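Long-range contacts in probable histone-lysine N-methyltransferase, H3 lysine-9 specific SUVH9 (Arabidopsis thaliana, PDB 4NJ5), which lacks methyltransferase activity despite its SET domain and takes part in gene silencing, possibly by binding methylated DNA and recruiting RNA polymerase V to chromatin: residues A[283-287]-A[483-487]; A[416-421]-A[466-471]. All coordinates share one frame; numbering follows the deposited sequence.

Contact 1: A[283-287]-A[483-487]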
loop_
_atom_site.group_PDB
_atom_site.type_symbol
_atom_site.label_atom_id
_atom_site.label_comp_id
_atom_site.label_asym_id
_atom_site.label_seq_id
_atom_site.Cartn_x
_atom_site.Cartn_y
_atom_site.Cartn_z
ATOM N N ALA A 283 7.477 15.424 -17.291
ATOM C CA ALA A 283 6.875 14.162 -16.870
ATOM C C ALA A 283 7.817 12.969 -16.993
ATOM O O ALA A 283 7.678 11.983 -16.272
ATOM C CB ALA A 283 5.584 13.906 -17.637
ATOM N N GLN A 284 8.769 13.058 -17.913
ATOM C CA GLN A 284 9.732 11.985 -18.117
ATOM C C GLN A 284 11.140 12.559 -18.153
ATOM O O GLN A 284 11.347 13.665 -18.645
ATOM C CB GLN A 284 9.444 11.243 -19.423
ATOM C CG GLN A 284 8.052 10.644 -19.515
ATOM C CD GLN A 284 7.897 9.740 -20.722
ATOM O OE1 GLN A 284 8.490 8.661 -20.784
ATOM N NE2 GLN A 284 7.109 10.182 -21.695
ATOM N N THR A 285 12.103 11.806 -17.632
ATOM C CA THR A 285 13.492 12.248 -17.608
ATOM C C THR A 285 14.005 12.579 -19.007
ATOM O O THR A 285 13.784 11.826 -19.955
ATOM C CB THR A 285 14.411 11.196 -16.951
ATOM O OG1 THR A 285 14.332 11.320 -15.526
ATOM C CG2 THR A 285 15.863 11.386 -17.384
ATOM N N SER A 286 14.668 13.724 -19.130
ATOM C CA SER A 286 15.264 14.123 -20.397
ATOM C C SER A 286 16.733 13.712 -20.470
ATOM O O SER A 286 17.568 14.194 -19.704
ATOM C CB SER A 286 15.120 15.627 -20.612
ATOM O OG SER A 286 15.837 16.038 -21.762
ATOM N N PHE A 287 17.036 12.808 -21.392
ATOM C CA PHE A 287 18.401 12.358 -21.606
ATOM C C PHE A 287 19.089 13.290 -22.599
ATOM O O PHE A 287 18.415 13.948 -23.390
ATOM C CB PHE A 287 18.405 10.898 -22.077
ATOM C CG PHE A 287 17.942 9.929 -21.021
ATOM C CD1 PHE A 287 18.751 9.636 -19.935
ATOM C CD2 PHE A 287 16.695 9.322 -21.107
ATOM C CE1 PHE A 287 18.329 8.754 -18.953
ATOM C CE2 PHE A 287 16.266 8.431 -20.124
ATOM C CZ PHE A 287 17.084 8.148 -19.049
ATOM N N PHE A 483 22.227 4.794 -19.000
ATOM C CA PHE A 483 21.173 5.763 -18.715
ATOM C C PHE A 483 19.773 5.176 -18.518
ATOM O O PHE A 483 18.835 5.578 -19.204
ATOM C CB PHE A 483 21.130 6.826 -19.814
ATOM C CG PHE A 483 22.222 7.848 -19.712
ATOM C CD1 PHE A 483 22.148 8.863 -18.773
ATOM C CD2 PHE A 483 23.319 7.802 -20.558
ATOM C CE1 PHE A 483 23.149 9.810 -18.677
ATOM C CE2 PHE A 483 24.325 8.747 -20.465
ATOM C CZ PHE A 483 24.239 9.752 -19.524
ATOM N N PRO A 484 19.614 4.245 -17.564
ATOM C CA PRO A 484 18.258 3.740 -17.349
ATOM C C PRO A 484 17.413 4.788 -16.643
ATOM O O PRO A 484 17.959 5.712 -16.045
ATOM C CB PRO A 484 18.480 2.547 -16.421
ATOM C CG PRO A 484 19.683 2.930 -15.634
ATOM C CD PRO A 484 20.570 3.691 -16.587
ATOM N N ARG A 485 16.096 4.650 -16.710
ATOM C CA ARG A 485 15.223 5.572 -16.004
ATOM C C ARG A 485 15.121 5.210 -14.526
ATOM O O ARG A 485 15.437 4.091 -14.121
ATOM C CB ARG A 485 13.841 5.619 -16.658
ATOM C CG ARG A 485 13.897 6.069 -18.108
ATOM C CD ARG A 485 12.533 6.405 -18.665
ATOM N NE ARG A 485 12.654 6.983 -19.998
ATOM C CZ ARG A 485 12.708 8.287 -20.251
ATOM N NH1 ARG A 485 12.827 8.718 -21.502
ATOM N NH2 ARG A 485 12.637 9.161 -19.256
ATOM N N VAL A 486 14.700 6.180 -13.724
ATOM C CA VAL A 486 14.530 5.982 -12.297
ATOM C C VAL A 486 13.041 5.864 -12.011
ATOM O O VAL A 486 12.297 6.835 -12.158
ATOM C CB VAL A 486 15.126 7.167 -11.505
ATOM C CG1 VAL A 486 15.117 6.879 -10.013
ATOM C CG2 VAL A 486 16.543 7.467 -11.989
ATOM N N MET A 487 12.601 4.668 -11.627
ATOM C CA MET A 487 11.181 4.421 -11.399
ATOM C C MET A 487 10.901 4.111 -9.934
ATOM O O MET A 487 11.622 3.338 -9.305
ATOM C CB MET A 487 10.687 3.280 -12.288
ATOM C CG MET A 487 10.879 3.529 -13.777
ATOM S SD MET A 487 9.921 4.934 -14.362
ATOM C CE MET A 487 10.117 4.780 -16.139
HETATM O O HOH W 1 13.921 8.639 -14.672
HETATM O O HOH W 2 12.665 11.418 -22.963
#
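The backbone oxygen of Thr285 is gripped twice, directly by Arg485 and by a water. Arg485 NH2 reaches Thr285 O at 3.0 Å (N-H...O 150°), approaching in the carbonyl plane on a lone pair. Water 2 donates to the same oxygen and accepts from Arg485 NH1, 3.1 Å away, so NH2 holds the carbonyl directly and NH1 through the water. An arginine suits the place: extended from CG to NE, it carries its charge to the loop carbonyl, while Glu389 and Asp477, from elsewhere in the chain, form salt bridges with NH2 and NH1. Phe287 covers one face of the guanidinium, its CE2 over the centre and 3.6 Å from Arg485 CZ, the two planes 68° apart. On the other side of Phe287 CZ, CE1 packs on Phe483 CB at 3.5 Å, while the two aromatic rings meet obliquely. Thr285 CG2, anti to the backbone N, stands over the centre of the Phe287 ring. Thr285 OG1 bonds both Gly392 N and water 1, which accepts from Val486 N. The loop following strand 280-281, in the Pre-SET range, thus lies against the start of SET-domain strand 485-490, flanked in its sheet by strands 386-389 and 469-475.

Contact 2: A[416-421]-A[466-471]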
loop_
_atom_site.group_PDB
_atom_site.type_symbol
_atom_site.label_atom_id
_atom_site.label_comp_id
_atom_site.label_asym_id
_atom_site.label_seq_id
_atom_site.Cartn_x
_atom_site.Cartn_y
_atom_site.Cartn_z
ATOM N N PHE A 416 20.317 6.433 -3.985
ATOM C CA PHE A 416 19.045 5.999 -3.418
ATOM C C PHE A 416 19.229 4.626 -2.777
ATOM O O PHE A 416 19.935 3.772 -3.314
ATOM C CB PHE A 416 17.953 5.924 -4.490
ATOM C CG PHE A 416 17.366 7.261 -4.874
ATOM C CD1 PHE A 416 16.724 8.051 -3.930
ATOM C CD2 PHE A 416 17.432 7.713 -6.185
ATOM C CE1 PHE A 416 16.177 9.279 -4.287
ATOM C CE2 PHE A 416 16.888 8.935 -6.549
ATOM C CZ PHE A 416 16.259 9.718 -5.601
ATOM N N SER A 417 18.604 4.416 -1.625
ATOM C CA SER A 417 18.696 3.127 -0.957
ATOM C C SER A 417 17.331 2.479 -0.809
ATOM O O SER A 417 16.394 3.080 -0.287
ATOM C CB SER A 417 19.354 3.268 0.415
ATOM O OG SER A 417 19.453 2.006 1.054
ATOM N N SER A 418 17.228 1.243 -1.269
ATOM C CA SER A 418 16.003 0.478 -1.121
ATOM C C SER A 418 16.271 -0.729 -0.232
ATOM O O SER A 418 15.474 -1.667 -0.184
ATOM C CB SER A 418 15.503 0.020 -2.493
ATOM O OG SER A 418 15.210 1.127 -3.326
ATOM N N ALA A 419 17.397 -0.693 0.473
ATOM C CA ALA A 419 17.893 -1.855 1.205
ATOM C C ALA A 419 16.973 -2.276 2.343
ATOM O O ALA A 419 17.009 -3.426 2.785
ATOM C CB ALA A 419 19.304 -1.598 1.721
ATOM N N ARG A 420 16.150 -1.345 2.812
ATOM C CA ARG A 420 15.190 -1.636 3.874
ATOM C C ARG A 420 14.180 -2.706 3.454
ATOM O O ARG A 420 13.702 -3.485 4.281
ATOM C CB ARG A 420 14.469 -0.354 4.307
ATOM C CG ARG A 420 13.124 -0.588 4.973
ATOM C CD ARG A 420 12.944 0.275 6.206
ATOM N NE ARG A 420 11.808 1.180 6.076
ATOM C CZ ARG A 420 10.987 1.491 7.072
ATOM N NH1 ARG A 420 9.979 2.326 6.864
ATOM N NH2 ARG A 420 11.170 0.968 8.275
ATOM N N TRP A 421 13.874 -2.754 2.163
ATOM C CA TRP A 421 12.830 -3.638 1.666
ATOM C C TRP A 421 13.375 -4.740 0.765
ATOM O O TRP A 421 12.674 -5.216 -0.125
ATOM C CB TRP A 421 11.779 -2.821 0.915
ATOM C CG TRP A 421 11.275 -1.653 1.689
ATOM C CD1 TRP A 421 11.810 -0.399 1.718
ATOM C CD2 TRP A 421 10.144 -1.627 2.566
ATOM N NE1 TRP A 421 11.075 0.409 2.550
ATOM C CE2 TRP A 421 10.045 -0.321 3.086
ATOM C CE3 TRP A 421 9.197 -2.581 2.957
ATOM C CZ2 TRP A 421 9.044 0.058 3.975
ATOM C CZ3 TRP A 421 8.204 -2.204 3.841
ATOM C CH2 TRP A 421 8.134 -0.896 4.339
ATOM N N ASP A 466 13.775 5.840 6.891
ATOM C CA ASP A 466 12.752 4.797 6.851
ATOM C C ASP A 466 11.729 5.047 5.743
ATOM O O ASP A 466 10.580 5.403 6.012
ATOM C CB ASP A 466 12.064 4.655 8.211
ATOM C CG ASP A 466 12.986 4.067 9.266
ATOM O OD1 ASP A 466 13.354 2.879 9.139
ATOM O OD2 ASP A 466 13.347 4.790 10.218
ATOM N N PRO A 467 12.144 4.840 4.484
ATOM C CA PRO A 467 11.307 5.178 3.329
ATOM C C PRO A 467 10.209 4.155 3.058
ATOM O O PRO A 467 10.377 2.970 3.346
ATOM C CB PRO A 467 12.313 5.180 2.176
ATOM C CG PRO A 467 13.311 4.150 2.573
ATOM C CD PRO A 467 13.417 4.215 4.077
ATOM N N ASN A 468 9.092 4.621 2.507
ATOM C CA ASN A 468 8.027 3.730 2.061
ATOM C C ASN A 468 8.002 3.594 0.541
ATOM O O ASN A 468 7.063 3.038 -0.030
ATOM C CB ASN A 468 6.660 4.191 2.585
ATOM C CG ASN A 468 6.358 5.648 2.258
ATOM O OD1 ASN A 468 7.098 6.305 1.523
ATOM N ND2 ASN A 468 5.255 6.156 2.804
ATOM N N VAL A 469 9.041 4.112 -0.108
ATOM C CA VAL A 469 9.158 4.050 -1.560
ATOM C C VAL A 469 10.548 3.573 -1.973
ATOM O O VAL A 469 11.557 4.110 -1.517
ATOM C CB VAL A 469 8.897 5.423 -2.211
ATOM C CG1 VAL A 469 9.094 5.341 -3.718
ATOM C CG2 VAL A 469 7.495 5.920 -1.876
ATOM N N ILE A 470 10.595 2.560 -2.834
ATOM C CA ILE A 470 11.867 2.059 -3.338
ATOM C C ILE A 470 12.118 2.490 -4.773
ATOM O O ILE A 470 11.199 2.899 -5.495
ATOM C CB ILE A 470 11.962 0.521 -3.273
ATOM C CG1 ILE A 470 10.929 -0.116 -4.204
ATOM C CG2 ILE A 470 11.810 0.030 -1.838
ATOM C CD1 ILE A 470 11.139 -1.598 -4.422
ATOM N N VAL A 471 13.378 2.373 -5.178
ATOM C CA VAL A 471 13.815 2.768 -6.506
ATOM C C VAL A 471 14.184 1.539 -7.336
ATOM O O VAL A 471 14.786 0.592 -6.824
ATOM C CB VAL A 471 15.035 3.711 -6.410
ATOM C CG1 VAL A 471 15.597 4.021 -7.790
ATOM C CG2 VAL A 471 14.660 4.991 -5.677
HETATM O O HOH W 3 14.257 4.798 -1.073
#
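Val471 N donates an almost straight hydrogen bond to Ser418 OG (2.9 Å, 174°), and Trp421 NE1 donates to Pro467 O at 2.8 Å. A serine fits the first site because its short hydroxyl, anti to its carbonyl carbon (chi1 -61°), can serve a strand amide as a backbone oxygen would. In the second, the oxygen lies near the indole plane, the donor tilted 31° from the carbonyl plane. Arg420 NH2 forms a salt bridge with Asp466 OD1 at 3.0 Å; OD1 lies above the guanidinium, toward its rim, where no N-H points at it, so the bridge is one of charge. Water 3 donates to Ser417 O and Val469 O, joining the backbones. Farther out, Ile470 CG2 touches Trp421 CD1 at 3.6 Å, and Val471 CG2 rests against CB and CG of Phe416. With an alanine in place of Trp421, Pro467 O would probably lose its indole donor and a gap open beside Ile470 CG2. Within the SET domain, the loop between helix 397-405 and strand 448-450 thus borders the start of strand 469-475, paired with strand 485-490 and touched by 501-502, while helix 8-35 brings Arg10 to Asp466 OD1 and Arg17 to the Trp421 ring.

From the N terminus, the chain first supplies residues 283-287, in a loop within the Pre-SET motif range, then passes through the zinc-binding cysteines and into the SET domain. There 416-421 meets 466-471, so contact 2 closes a loop of 44 intervening residues. Only afterwards does 483-487 arrive and close the far longer loop of contact 1, with contact 2 nested inside. Contact 1 therefore ties the Pre-SET region to the SET domain, whereas contact 2 is internal to the SET domain. Their centres lie 19 Å apart, yet they join through neighbouring antiparallel strands 469-475 and 485-490, where Val471 CG1 packs on Val486 CG1 at 3.7 Å.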